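Local coordinates for uncharacterized peptidase Lmo0363 (PDB 3L4E), which is probably a serine-type peptidase of the S51 family, related to peptidase E, and is thought to cleave peptide bonds through a serine nucleophile, at residues Leu77-Thr90 against Glu108-Gly122. Numbering follows the deposited sequence.
Sequences LRKNDFIYVTGGNT and EEIAAGKLYIGESAG. With SO4 (sulfate ion), chain C.
Leu-115 CD2 lies over one face of the Phe-82 ring in a CH-pi contact, 4.0 Å from the centroid, and Asp-81 CB sits toward the rim of the opposite face; a water at the edge bridges Asp-81 O and Leu-115 N. Tyr-84 CD2 meets Ile-117 CG2 obliquely (3.6 Å); Thr-86 CG2 and a water linking Tyr-84 OH to Glu-119 OE2 lie in plane at the ring edge, and Phe-11 packs edge-to-face. On the other sheet face, the Tyr-116 ring, CG anti to the backbone N (chi1 178°), meets Ile-83 CG2 and Val-85 CG2 obliquely; its hydroxyl donates to Gly-122 O (2.7 Å). Glu-109 OE2 lies over the Arg-78 guanidinium, toward the rim, with no N-H aimed at it; NH2 makes a salt bridge to Glu-108 OE2 (2.8 Å), its hydrogen bond weak (118°). Strands 82-85 and 115-119 pair in parallel through four nearly straight backbone bonds. Just beyond strand 82-85, Gly-87 N donates to the anti lone pair of OE2 of the extended Glu-119 (3.0 Å); OE1 accepts from Phe-11 N. Lys-114 NZ donates to Asn-80 O (3.0 Å) and Leu-77 O and salt-bridges Glu-109 OE1 (2.8 Å), joining two helix ends. The pair is flanked by strands 29-33 and 4-8, with helix 15-21 on Leu-115 and Ile-117. Strand 115-119 leads through Ser-120, by similarity the charge-relay serine, in what resembles a nucleophile elbow, into helix 121-124.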
loop_
_atom_site.group_PDB
_atom_site.type_symbol
_atom_site.label_atom_id
_atom_site.label_comp_id
_atom_site.label_asym_id
_atom_site.label_seq_id
_atom_site.Cartn_x
_atom_site.Cartn_y
_atom_site.Cartn_z
ATOM N N LEU A 77 -9.602 -12.132 -0.351
ATOM C CA LEU A 77 -8.166 -12.189 -0.584
ATOM C C LEU A 77 -7.776 -13.388 -1.448
ATOM O O LEU A 77 -6.881 -13.286 -2.294
ATOM C CB LEU A 77 -7.399 -12.203 0.744
ATOM C CG LEU A 77 -7.319 -10.844 1.447
ATOM C CD1 LEU A 77 -6.694 -10.996 2.824
ATOM C CD2 LEU A 77 -6.541 -9.834 0.600
ATOM N N ARG A 78 -8.446 -14.517 -1.229
ATOM C CA ARG A 78 -8.165 -15.737 -1.983
ATOM C C ARG A 78 -8.731 -15.700 -3.399
ATOM O O ARG A 78 -8.112 -16.198 -4.339
ATOM C CB ARG A 78 -8.706 -16.958 -1.240
ATOM C CG ARG A 78 -8.036 -17.186 0.094
ATOM C CD ARG A 78 -8.428 -18.518 0.702
ATOM N NE ARG A 78 -7.386 -19.005 1.599
ATOM C CZ ARG A 78 -6.342 -19.721 1.197
ATOM N NH1 ARG A 78 -6.207 -20.038 -0.084
ATOM N NH2 ARG A 78 -5.434 -20.118 2.073
ATOM N N LYS A 79 -9.907 -15.102 -3.545
ATOM C CA LYS A 79 -10.626 -15.127 -4.813
ATOM C C LYS A 79 -10.021 -14.209 -5.869
ATOM O O LYS A 79 -9.827 -14.611 -7.017
ATOM C CB LYS A 79 -12.092 -14.747 -4.600
ATOM C CG LYS A 79 -12.917 -14.756 -5.877
ATOM C CD LYS A 79 -14.387 -14.480 -5.598
ATOM C CE LYS A 79 -14.652 -12.997 -5.404
ATOM N NZ LYS A 79 -14.487 -12.239 -6.678
ATOM N N ASN A 80 -9.733 -12.974 -5.482
ATOM C CA ASN A 80 -9.374 -11.953 -6.459
ATOM C C ASN A 80 -7.908 -11.980 -6.876
ATOM O O ASN A 80 -7.041 -12.458 -6.138
ATOM C CB ASN A 80 -9.808 -10.571 -5.971
ATOM C CG ASN A 80 -11.311 -10.499 -5.721
ATOM O OD1 ASN A 80 -12.105 -11.044 -6.490
ATOM N ND2 ASN A 80 -11.703 -9.845 -4.641
ATOM N N ASP A 81 -7.649 -11.470 -8.073
ATOM C CA ASP A 81 -6.340 -11.567 -8.696
ATOM C C ASP A 81 -5.291 -10.695 -8.029
ATOM O O ASP A 81 -4.140 -11.115 -7.873
ATOM C CB ASP A 81 -6.450 -11.199 -10.171
ATOM C CG ASP A 81 -7.371 -12.132 -10.929
ATOM O OD1 ASP A 81 -7.105 -13.348 -10.929
ATOM O OD2 ASP A 81 -8.362 -11.656 -11.510
ATOM N N PHE A 82 -5.689 -9.484 -7.643
ATOM C CA PHE A 82 -4.759 -8.501 -7.092
ATOM C C PHE A 82 -5.222 -8.027 -5.732
ATOM O O PHE A 82 -6.399 -8.143 -5.401
ATOM C CB PHE A 82 -4.652 -7.273 -8.001
ATOM C CG PHE A 82 -4.292 -7.588 -9.428
ATOM C CD1 PHE A 82 -3.499 -8.674 -9.742
ATOM C CD2 PHE A 82 -4.741 -6.778 -10.456
ATOM C CE1 PHE A 82 -3.171 -8.950 -11.051
ATOM C CE2 PHE A 82 -4.414 -7.050 -11.769
ATOM C CZ PHE A 82 -3.630 -8.136 -12.068
ATOM N N ILE A 83 -4.283 -7.495 -4.949
ATOM C CA ILE A 83 -4.594 -6.836 -3.686
ATOM C C ILE A 83 -4.140 -5.384 -3.809
ATOM O O ILE A 83 -3.014 -5.130 -4.219
ATOM C CB ILE A 83 -3.852 -7.509 -2.498
ATOM C CG1 ILE A 83 -4.229 -8.992 -2.391
ATOM C CG2 ILE A 83 -4.155 -6.785 -1.177
ATOM C CD1 ILE A 83 -3.260 -9.815 -1.544
ATOM N N TYR A 84 -5.013 -4.435 -3.478
ATOM C CA TYR A 84 -4.678 -3.012 -3.570
ATOM C C TYR A 84 -4.995 -2.360 -2.237
ATOM O O TYR A 84 -6.109 -2.484 -1.732
ATOM C CB TYR A 84 -5.521 -2.364 -4.666
ATOM C CG TYR A 84 -5.327 -0.876 -4.896
ATOM C CD1 TYR A 84 -5.797 0.065 -3.974
ATOM C CD2 TYR A 84 -4.726 -0.411 -6.067
ATOM C CE1 TYR A 84 -5.656 1.431 -4.204
ATOM C CE2 TYR A 84 -4.572 0.943 -6.304
ATOM C CZ TYR A 84 -5.039 1.861 -5.374
ATOM O OH TYR A 84 -4.886 3.207 -5.628
ATOM N N VAL A 85 -4.019 -1.650 -1.681
ATOM C CA VAL A 85 -4.191 -0.985 -0.395
ATOM C C VAL A 85 -4.018 0.518 -0.578
ATOM O O VAL A 85 -2.943 0.978 -0.976
ATOM C CB VAL A 85 -3.199 -1.530 0.649
ATOM C CG1 VAL A 85 -3.339 -0.779 1.987
ATOM C CG2 VAL A 85 -3.412 -3.032 0.842
ATOM N N THR A 86 -5.080 1.277 -0.294
ATOM C CA THR A 86 -5.060 2.727 -0.482
ATOM C C THR A 86 -4.204 3.410 0.575
ATOM O O THR A 86 -3.900 2.828 1.620
ATOM C CB THR A 86 -6.464 3.359 -0.375
ATOM O OG1 THR A 86 -6.849 3.424 1.011
ATOM C CG2 THR A 86 -7.514 2.580 -1.178
ATOM N N GLY A 87 -3.839 4.659 0.306
ATOM C CA GLY A 87 -3.204 5.492 1.308
ATOM C C GLY A 87 -4.124 5.792 2.479
ATOM O O GLY A 87 -5.286 5.393 2.496
ATOM N N GLY A 88 -3.590 6.488 3.475
ATOM C CA GLY A 88 -4.347 6.875 4.648
ATOM C C GLY A 88 -3.434 6.836 5.856
ATOM O O GLY A 88 -2.228 7.070 5.734
ATOM N N ASN A 89 -3.996 6.542 7.025
ATOM C CA ASN A 89 -3.192 6.457 8.235
ATOM C C ASN A 89 -2.547 5.079 8.348
ATOM O O ASN A 89 -3.245 4.066 8.513
ATOM C CB ASN A 89 -4.034 6.768 9.468
ATOM C CG ASN A 89 -3.201 6.852 10.720
ATOM O OD1 ASN A 89 -2.714 5.835 11.219
ATOM N ND2 ASN A 89 -3.023 8.065 11.235
ATOM N N THR A 90 -1.216 5.040 8.254
ATOM C CA THR A 90 -0.502 3.765 8.253
ATOM C C THR A 90 -0.700 2.996 9.553
ATOM O O THR A 90 -0.784 1.772 9.542
ATOM C CB THR A 90 1.018 3.936 8.010
ATOM O OG1 THR A 90 1.234 4.779 6.879
ATOM C CG2 THR A 90 1.697 2.578 7.756
ATOM N N GLU A 108 0.590 -14.624 2.773
ATOM C CA GLU A 108 0.393 -15.922 2.124
ATOM C C GLU A 108 0.028 -15.771 0.648
ATOM O O GLU A 108 0.560 -16.485 -0.208
ATOM C CB GLU A 108 -0.680 -16.756 2.840
ATOM C CG GLU A 108 -0.927 -18.113 2.179
ATOM C CD GLU A 108 -2.210 -18.794 2.638
ATOM O OE1 GLU A 108 -2.800 -18.368 3.655
ATOM O OE2 GLU A 108 -2.625 -19.770 1.977
ATOM N N GLU A 109 -0.884 -14.851 0.349
ATOM C CA GLU A 109 -1.294 -14.622 -1.031
ATOM C C GLU A 109 -0.129 -14.134 -1.883
ATOM O O GLU A 109 0.068 -14.597 -3.004
ATOM C CB GLU A 109 -2.448 -13.618 -1.097
ATOM C CG GLU A 109 -3.748 -14.118 -0.482
ATOM C CD GLU A 109 -4.290 -15.349 -1.190
ATOM O OE1 GLU A 109 -4.270 -15.383 -2.438
ATOM O OE2 GLU A 109 -4.737 -16.285 -0.503
ATOM N N ILE A 110 0.632 -13.180 -1.355
ATOM C CA ILE A 110 1.810 -12.680 -2.051
ATOM C C ILE A 110 2.800 -13.815 -2.314
ATOM O O ILE A 110 3.349 -13.929 -3.404
ATOM C CB ILE A 110 2.476 -11.549 -1.254
ATOM C CG1 ILE A 110 1.554 -10.328 -1.237
ATOM C CG2 ILE A 110 3.833 -11.196 -1.839
ATOM C CD1 ILE A 110 2.036 -9.209 -0.340
ATOM N N ALA A 111 3.006 -14.667 -1.318
ATOM C CA ALA A 111 3.925 -15.790 -1.477
ATOM C C ALA A 111 3.451 -16.755 -2.564
ATOM O O ALA A 111 4.260 -17.431 -3.198
ATOM C CB ALA A 111 4.113 -16.522 -0.158
ATOM N N ALA A 112 2.138 -16.807 -2.776
ATOM C CA ALA A 112 1.547 -17.674 -3.792
ATOM C C ALA A 112 1.544 -17.027 -5.179
ATOM O O ALA A 112 1.084 -17.630 -6.149
ATOM C CB ALA A 112 0.139 -18.068 -3.391
ATOM N N GLY A 113 2.043 -15.799 -5.267
ATOM C CA GLY A 113 2.172 -15.119 -6.548
ATOM C C GLY A 113 1.229 -13.949 -6.789
ATOM O O GLY A 113 1.281 -13.316 -7.841
ATOM N N LYS A 114 0.368 -13.647 -5.823
ATOM C CA LYS A 114 -0.606 -12.570 -6.007
ATOM C C LYS A 114 0.050 -11.193 -6.003
ATOM O O LYS A 114 0.898 -10.911 -5.166
ATOM C CB LYS A 114 -1.668 -12.637 -4.916
ATOM C CG LYS A 114 -2.930 -11.866 -5.219
ATOM C CD LYS A 114 -4.138 -12.599 -4.643
ATOM C CE LYS A 114 -4.343 -13.929 -5.341
ATOM N NZ LYS A 114 -5.523 -14.669 -4.812
ATOM N N LEU A 115 -0.341 -10.346 -6.953
ATOM C CA LEU A 115 0.181 -8.986 -7.049
ATOM C C LEU A 115 -0.380 -8.087 -5.953
ATOM O O LEU A 115 -1.598 -7.988 -5.783
ATOM C CB LEU A 115 -0.142 -8.388 -8.420
ATOM C CG LEU A 115 0.178 -6.904 -8.616
ATOM C CD1 LEU A 115 1.665 -6.642 -8.438
ATOM C CD2 LEU A 115 -0.297 -6.421 -9.984
ATOM N N TYR A 116 0.522 -7.425 -5.231
ATOM C CA TYR A 116 0.177 -6.464 -4.189
ATOM C C TYR A 116 0.496 -5.047 -4.655
ATOM O O TYR A 116 1.639 -4.754 -5.039
ATOM C CB TYR A 116 0.956 -6.786 -2.907
ATOM C CG TYR A 116 0.716 -5.822 -1.762
ATOM C CD1 TYR A 116 -0.296 -6.049 -0.831
ATOM C CD2 TYR A 116 1.509 -4.687 -1.603
ATOM C CE1 TYR A 116 -0.524 -5.173 0.211
ATOM C CE2 TYR A 116 1.290 -3.797 -0.552
ATOM C CZ TYR A 116 0.275 -4.057 0.358
ATOM O OH TYR A 116 0.024 -3.195 1.401
ATOM N N ILE A 117 -0.515 -4.183 -4.640
ATOM C CA ILE A 117 -0.340 -2.778 -4.990
ATOM C C ILE A 117 -0.489 -1.968 -3.713
ATOM O O ILE A 117 -1.537 -2.008 -3.058
ATOM C CB ILE A 117 -1.388 -2.301 -6.005
ATOM C CG1 ILE A 117 -1.360 -3.165 -7.273
ATOM C CG2 ILE A 117 -1.182 -0.809 -6.323
ATOM C CD1 ILE A 117 -2.627 -3.024 -8.112
ATOM N N GLY A 118 0.572 -1.267 -3.330
ATOM C CA GLY A 118 0.547 -0.503 -2.094
ATOM C C GLY A 118 0.748 0.977 -2.315
ATOM O O GLY A 118 1.794 1.387 -2.828
ATOM N N GLU A 119 -0.245 1.774 -1.922
ATOM C CA GLU A 119 -0.191 3.223 -2.091
ATOM C C GLU A 119 0.050 3.933 -0.771
ATOM O O GLU A 119 -0.745 3.796 0.162
ATOM C CB GLU A 119 -1.502 3.737 -2.669
ATOM C CG GLU A 119 -1.565 5.254 -2.748
ATOM C CD GLU A 119 -2.908 5.733 -3.240
ATOM O OE1 GLU A 119 -2.974 6.182 -4.393
ATOM O OE2 GLU A 119 -3.902 5.639 -2.490
ATOM N N SER A 120 1.135 4.704 -0.711
ATOM C CA SER A 120 1.506 5.444 0.496
ATOM C C SER A 120 1.488 4.538 1.728
ATOM O O SER A 120 2.340 3.665 1.847
ATOM C CB SER A 120 0.622 6.680 0.662
ATOM O OG SER A 120 0.902 7.613 -0.366
ATOM N N ALA A 121 0.535 4.730 2.638
ATOM C CA ALA A 121 0.405 3.826 3.796
ATOM C C ALA A 121 0.524 2.347 3.384
ATOM O O ALA A 121 1.143 1.534 4.088
ATOM C CB ALA A 121 -0.921 4.057 4.520
ATOM N N GLY A 122 -0.066 1.996 2.244
ATOM C CA GLY A 122 -0.033 0.619 1.774
ATOM C C GLY A 122 1.351 0.188 1.316
ATOM O O GLY A 122 1.669 -1.006 1.315
HETATM S S SO4 C . -3.422 11.798 10.355
HETATM O O1 SO4 C . -4.042 11.618 11.663
HETATM O O2 SO4 C . -4.221 12.716 9.553
HETATM O O3 SO4 C . -2.083 12.343 10.540
HETATM O O4 SO4 C . -3.329 10.507 9.674
HETATM O O HOH W 1 -1.558 -11.509 -9.309
HETATM O O HOH W 2 -6.123 4.841 -3.777
HETATM O O HOH W 3 -0.892 7.353 3.182
#